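Local structure of carbohydrate binding protein, putative, cbp2D (Cellvibrio japonicus, 7B21) at residues 3-9 against 76-81; 9-14 against 81-86. The protein carries heme c in this X183 cytochrome c domain and probably transfers electrons, consistent with cytochrome-initiated reduction of lytic polysaccharide monooxygenases. One frame throughout, in Å; residues are numbered along the deposited sequence. Where two conformers were deposited one is given.

Contact 1: residues 3-9 against 76-81; sequences LVGDATR and GQCAAD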
loop_
_atom_site.group_PDB
_atom_site.type_symbol
_atom_site.label_atom_id
_atom_site.label_comp_id
_atom_site.label_asym_id
_atom_site.label_seq_id
_atom_site.Cartn_x
_atom_site.Cartn_y
_atom_site.Cartn_z
ATOM N N LEU A 3 -7.886 -14.285 -1.842
ATOM C CA LEU A 3 -8.560 -13.206 -2.585
ATOM C C LEU A 3 -7.682 -12.798 -3.766
ATOM O O LEU A 3 -6.464 -12.787 -3.690
ATOM C CB LEU A 3 -8.740 -11.978 -1.694
ATOM C CG LEU A 3 -9.542 -12.177 -0.414
ATOM C CD1 LEU A 3 -9.630 -10.885 0.333
ATOM C CD2 LEU A 3 -10.909 -12.730 -0.732
ATOM N N VAL A 4 -8.336 -12.437 -4.861
ATOM C CA VAL A 4 -7.632 -11.968 -6.055
ATOM C C VAL A 4 -7.644 -10.463 -6.098
ATOM O O VAL A 4 -8.699 -9.836 -6.109
ATOM C CB VAL A 4 -8.217 -12.539 -7.325
ATOM C CG1 VAL A 4 -7.506 -12.001 -8.563
ATOM C CG2 VAL A 4 -8.164 -14.059 -7.321
ATOM N N GLY A 5 -6.463 -9.842 -5.993
ATOM C CA GLY A 5 -6.429 -8.356 -5.976
ATOM C C GLY A 5 -6.693 -7.760 -7.329
ATOM O O GLY A 5 -6.213 -8.286 -8.346
ATOM N N ASP A 6 -7.382 -6.648 -7.352
ATOM C CA ASP A 6 -7.663 -5.904 -8.589
ATOM C C ASP A 6 -6.932 -4.571 -8.522
ATOM O O ASP A 6 -7.270 -3.721 -7.699
ATOM C CB ASP A 6 -9.154 -5.706 -8.750
ATOM C CG ASP A 6 -9.479 -5.051 -10.069
ATOM O OD1 ASP A 6 -9.136 -3.950 -10.285
ATOM O OD2 ASP A 6 -10.078 -5.691 -10.865
ATOM N N ALA A 7 -5.924 -4.412 -9.371
ATOM C CA ALA A 7 -5.078 -3.215 -9.348
ATOM C C ALA A 7 -5.863 -1.949 -9.695
ATOM O O ALA A 7 -5.523 -0.873 -9.188
ATOM C CB ALA A 7 -3.944 -3.375 -10.303
ATOM N N THR A 8 -6.845 -2.069 -10.554
ATOM C CA THR A 8 -7.625 -0.897 -10.960
ATOM C C THR A 8 -8.416 -0.386 -9.753
ATOM O O THR A 8 -8.436 0.821 -9.424
ATOM C CB THR A 8 -8.513 -1.226 -12.172
ATOM O OG1 THR A 8 -7.668 -1.668 -13.220
ATOM C CG2 THR A 8 -9.332 -0.046 -12.585
ATOM N N ARG A 9 -9.068 -1.282 -9.022
ATOM C CA ARG A 9 -9.732 -0.884 -7.780
ATOM C C ARG A 9 -8.726 -0.387 -6.734
ATOM O O ARG A 9 -8.995 0.591 -6.007
ATOM C CB ARG A 9 -10.545 -2.011 -7.162
ATOM C CG ARG A 9 -11.713 -2.435 -8.022
ATOM C CD ARG A 9 -12.694 -3.270 -7.257
ATOM N NE ARG A 9 -12.084 -4.369 -6.592
ATOM C CZ ARG A 9 -12.562 -5.578 -6.531
ATOM N NH1 ARG A 9 -13.776 -5.820 -6.977
ATOM N NH2 ARG A 9 -11.783 -6.529 -6.022
ATOM N N GLY A 76 -8.465 -7.353 4.181
ATOM C CA GLY A 76 -9.207 -8.189 3.227
ATOM C C GLY A 76 -9.034 -7.728 1.798
ATOM O O GLY A 76 -7.925 -7.571 1.304
ATOM N N GLN A 77 -10.164 -7.554 1.104
ATOM C CA GLN A 77 -10.106 -7.205 -0.320
ATOM C C GLN A 77 -9.438 -5.844 -0.553
ATOM O O GLN A 77 -8.762 -5.684 -1.571
ATOM C CB GLN A 77 -11.509 -7.256 -0.933
ATOM C CG GLN A 77 -11.512 -7.236 -2.445
ATOM C CD GLN A 77 -10.949 -8.469 -3.096
ATOM O OE1 GLN A 77 -11.422 -9.587 -2.866
ATOM N NE2 GLN A 77 -9.950 -8.303 -3.953
ATOM N N CYS A 78 -9.657 -4.886 0.332
ATOM C CA CYS A 78 -8.978 -3.576 0.205
ATOM C C CYS A 78 -7.484 -3.801 0.119
ATOM O O CYS A 78 -6.792 -3.243 -0.749
ATOM C CB CYS A 78 -9.329 -2.706 1.407
ATOM S SG CYS A 78 -8.414 -1.140 1.448
ATOM N N ALA A 79 -6.944 -4.600 1.033
ATOM C CA ALA A 79 -5.506 -4.837 1.105
ATOM C C ALA A 79 -5.022 -5.596 -0.135
ATOM O O ALA A 79 -3.950 -5.281 -0.668
ATOM C CB ALA A 79 -5.171 -5.557 2.392
ATOM N N ALA A 80 -5.791 -6.580 -0.577
ATOM C CA ALA A 80 -5.442 -7.310 -1.794
ATOM C C ALA A 80 -5.405 -6.384 -3.015
ATOM O O ALA A 80 -4.521 -6.476 -3.848
ATOM C CB ALA A 80 -6.406 -8.451 -1.998
ATOM N N ASP A 81 -6.417 -5.532 -3.131
ATOM C CA ASP A 81 -6.504 -4.619 -4.274
ATOM C C ASP A 81 -5.341 -3.641 -4.258
ATOM O O ASP A 81 -4.724 -3.365 -5.304
ATOM C CB ASP A 81 -7.841 -3.895 -4.265
ATOM C CG ASP A 81 -9.054 -4.736 -4.602
ATOM O OD1 ASP A 81 -8.887 -5.886 -5.081
ATOM O OD2 ASP A 81 -10.152 -4.216 -4.438
HETATM O O HOH W 1 -11.164 -12.041 -4.363
#
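The carboxylate of Asp-81 is gripped side-on by Arg-9, whose NE lies 2.9 Å from Asp-81 OD2 while Arg-9 NH2 reaches Asp-81 OD1 at 3.1 Å. The second bond is nearly straight (178°), lies in the guanidinium plane and uses the syn lone pair of OD1; the first meets OD2 from above the carboxylate plane, the two groups being turned 39° apart. A bend at chi3 (-52°) turns the guanidinium edge, NE and NH2, to the acid. Asp-81 OD1 also accepts Asp-6 N at 2.8 Å and, from its own helix, Gln-77 NE2 at 2.9 Å. Gln-77 NE2 also donates to Val-4 O (2.9 Å), and OE1 accepts a hydrogen bond from a water that in turn accepts from Val-4 N. Gly-5 CA approaches Ala-80 O to 3.4 Å, a C-H...O contact with no room for a side chain. Leu-3 lays CD1 against Gly-76 C and Gln-77 N. The segment leading into helix 7-16 is thus tied to the C-terminal helix of the cytochrome c domain. In the next shell Asp-6, the N-cap of helix 7-16, accepts Arg-9 N through OD1. With three donors on OD1, Asp-81 is probably held as the carboxylate, a buried charge compensated within the contact.

Contact 2: residues 9-14 against 81-86; sequences RGANLW and DIEAFI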
loop_
_atom_site.group_PDB
_atom_site.type_symbol
_atom_site.label_atom_id
_atom_site.label_comp_id
_atom_site.label_asym_id
_atom_site.label_seq_id
_atom_site.Cartn_x
_atom_site.Cartn_y
_atom_site.Cartn_z
ATOM N N ARG A 9 -9.068 -1.282 -9.022
ATOM C CA ARG A 9 -9.732 -0.884 -7.780
ATOM C C ARG A 9 -8.726 -0.387 -6.734
ATOM O O ARG A 9 -8.995 0.591 -6.007
ATOM C CB ARG A 9 -10.545 -2.011 -7.162
ATOM C CG ARG A 9 -11.713 -2.435 -8.022
ATOM C CD ARG A 9 -12.694 -3.270 -7.257
ATOM N NE ARG A 9 -12.084 -4.369 -6.592
ATOM C CZ ARG A 9 -12.562 -5.578 -6.531
ATOM N NH1 ARG A 9 -13.776 -5.820 -6.977
ATOM N NH2 ARG A 9 -11.783 -6.529 -6.022
ATOM N N GLY A 10 -7.589 -1.038 -6.651
ATOM C CA GLY A 10 -6.563 -0.582 -5.715
ATOM C C GLY A 10 -6.081 0.822 -5.967
ATOM O O GLY A 10 -5.742 1.527 -5.010
ATOM N N ALA A 11 -6.074 1.259 -7.224
ATOM C CA ALA A 11 -5.653 2.627 -7.585
ATOM C C ALA A 11 -6.617 3.629 -6.929
ATOM O O ALA A 11 -6.192 4.725 -6.533
ATOM C CB ALA A 11 -5.625 2.802 -9.080
ATOM N N ASN A 12 -7.899 3.299 -6.837
ATOM C CA ASN A 12 -8.908 4.162 -6.201
ATOM C C ASN A 12 -8.772 4.105 -4.680
ATOM O O ASN A 12 -8.814 5.153 -3.999
ATOM C CB ASN A 12 -10.315 3.722 -6.586
ATOM C CG ASN A 12 -11.325 4.545 -5.834
ATOM O OD1 ASN A 12 -11.316 5.759 -5.973
ATOM N ND2 ASN A 12 -12.142 3.892 -5.014
ATOM N N LEU A 13 -8.652 2.896 -4.145
ATOM C CA LEU A 13 -8.532 2.735 -2.677
ATOM C C LEU A 13 -7.260 3.400 -2.152
ATOM O O LEU A 13 -7.249 3.859 -1.006
ATOM C CB LEU A 13 -8.545 1.246 -2.333
ATOM C CG LEU A 13 -9.886 0.558 -2.532
ATOM C CD1 LEU A 13 -9.706 -0.953 -2.602
ATOM C CD2 LEU A 13 -10.847 0.936 -1.398
ATOM N N TRP A 14 -6.229 3.478 -2.955
ATOM C CA TRP A 14 -5.007 4.174 -2.592
ATOM C C TRP A 14 -5.336 5.585 -2.115
ATOM O O TRP A 14 -4.678 6.124 -1.200
ATOM C CB TRP A 14 -4.104 4.197 -3.818
ATOM C CG TRP A 14 -2.847 4.948 -3.608
ATOM C CD1 TRP A 14 -2.578 6.222 -4.007
ATOM C CD2 TRP A 14 -1.714 4.521 -2.832
ATOM N NE1 TRP A 14 -1.355 6.610 -3.533
ATOM C CE2 TRP A 14 -0.807 5.579 -2.825
ATOM C CE3 TRP A 14 -1.381 3.325 -2.189
ATOM C CZ2 TRP A 14 0.392 5.496 -2.133
ATOM C CZ3 TRP A 14 -0.188 3.239 -1.513
ATOM C CH2 TRP A 14 0.665 4.336 -1.455
ATOM N N ASP A 81 -6.417 -5.532 -3.131
ATOM C CA ASP A 81 -6.504 -4.619 -4.274
ATOM C C ASP A 81 -5.341 -3.641 -4.258
ATOM O O ASP A 81 -4.724 -3.365 -5.304
ATOM C CB ASP A 81 -7.841 -3.895 -4.265
ATOM C CG ASP A 81 -9.054 -4.736 -4.602
ATOM O OD1 ASP A 81 -8.887 -5.886 -5.081
ATOM O OD2 ASP A 81 -10.152 -4.216 -4.438
ATOM N N ILE A 82 -5.058 -3.031 -3.100
ATOM C CA ILE A 82 -3.971 -2.057 -3.083
ATOM C C ILE A 82 -2.631 -2.778 -3.311
ATOM O O ILE A 82 -1.790 -2.211 -4.002
ATOM C CB ILE A 82 -3.995 -1.211 -1.795
ATOM C CG1 ILE A 82 -5.264 -0.374 -1.695
ATOM C CG2 ILE A 82 -2.770 -0.300 -1.786
ATOM C CD1 ILE A 82 -5.386 0.447 -0.441
ATOM N N GLU A 83 -2.443 -3.964 -2.767
ATOM C CA GLU A 83 -1.244 -4.745 -3.109
ATOM C C GLU A 83 -1.080 -4.824 -4.619
ATOM O O GLU A 83 0.002 -4.583 -5.153
ATOM C CB GLU A 83 -1.333 -6.128 -2.473
ATOM C CG GLU A 83 -0.251 -7.081 -2.942
ATOM C CD GLU A 83 -0.453 -8.489 -2.383
ATOM O OE1 GLU A 83 -1.467 -9.120 -2.784
ATOM O OE2 GLU A 83 0.344 -8.944 -1.554
ATOM N N ALA A 84 -2.154 -5.228 -5.299
ATOM C CA ALA A 84 -2.065 -5.395 -6.764
ATOM C C ALA A 84 -1.668 -4.060 -7.415
ATOM O O ALA A 84 -0.856 -4.036 -8.351
ATOM C CB ALA A 84 -3.372 -5.921 -7.308
ATOM N N PHE A 85 -2.247 -2.972 -6.966
ATOM C CA PHE A 85 -1.912 -1.654 -7.499
ATOM C C PHE A 85 -0.428 -1.328 -7.281
ATOM O O PHE A 85 0.262 -0.921 -8.239
ATOM C CB PHE A 85 -2.810 -0.598 -6.857
ATOM C CG PHE A 85 -2.444 0.821 -7.213
ATOM C CD1 PHE A 85 -2.393 1.246 -8.533
ATOM C CD2 PHE A 85 -2.211 1.759 -6.246
ATOM C CE1 PHE A 85 -2.100 2.554 -8.849
ATOM C CE2 PHE A 85 -1.917 3.081 -6.550
ATOM C CZ PHE A 85 -1.876 3.479 -7.858
ATOM N N ILE A 86 0.058 -1.490 -6.079
ATOM C CA ILE A 86 1.480 -1.192 -5.787
ATOM C C ILE A 86 2.392 -2.040 -6.670
ATOM O O ILE A 86 3.426 -1.545 -7.148
ATOM C CB ILE A 86 1.755 -1.417 -4.296
ATOM C CG1 ILE A 86 1.030 -0.373 -3.453
ATOM C CG2 ILE A 86 3.246 -1.408 -4.027
ATOM C CD1 ILE A 86 1.027 -0.686 -1.991
#
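Helices 9-14 and 81-86 cross almost perpendicularly, at -101° with axes 7.3 Å apart, and Gly-10 meets Ile-82 at a CA separation of 4.0 Å. Glycine suits the crossing point because a side chain there would run into Asp-81 O and Phe-85 CB; Gly-10 CA instead makes a C-H...O contact with Asp-81 O at 3.4 Å. The next residue, Ala-11, is small enough for the Phe-85 ring to lie flat against it, with CA 3.5 Å above the ring centre and CB over the same face near CE1. Phe-85 has CG anti to its backbone N (chi1 173°), which carries the ring across helix 9-14 and brings CE2 to 3.6 Å from Trp-14 CG. The two rings are inclined at 59°. This is the packing of N- and C-terminal helices characteristic of cytochromes c, with Gly-10 and Phe-85 at the interface. Ile-82 sets CG1 3.7 Å from Leu-13 CB and CG2 at the edge of the indole, near Trp-14 CE3. Both Ile-82 and Trp-14 touch the heme. The indole NE1 donates to Gly-24 O, and Trp-89 packs edge-to-face with both Phe-85 and Trp-14.

In the fold
Both contacts join helix 7-16 to helix 76-86, and they share Arg-9 and Asp-81, the pair at which one chemistry gives way to the other. Contact 1 lies at the surface, its centre about 11 Å from the centre of the chain, where the N-terminal segment runs past the start of the last of these helices and polar groups, a water and a salt bridge do most of the joining. Contact 2 is deeper, its centre about 7 Å from that of the chain, and is built from close backbone approach, aliphatic branches and aromatic rings beside the heme. Ala-84, packed against Gly-5 and Ala-7, bridges the two, as does Leu-13 against Cys-78, whose SG is bonded to that of Cys-74.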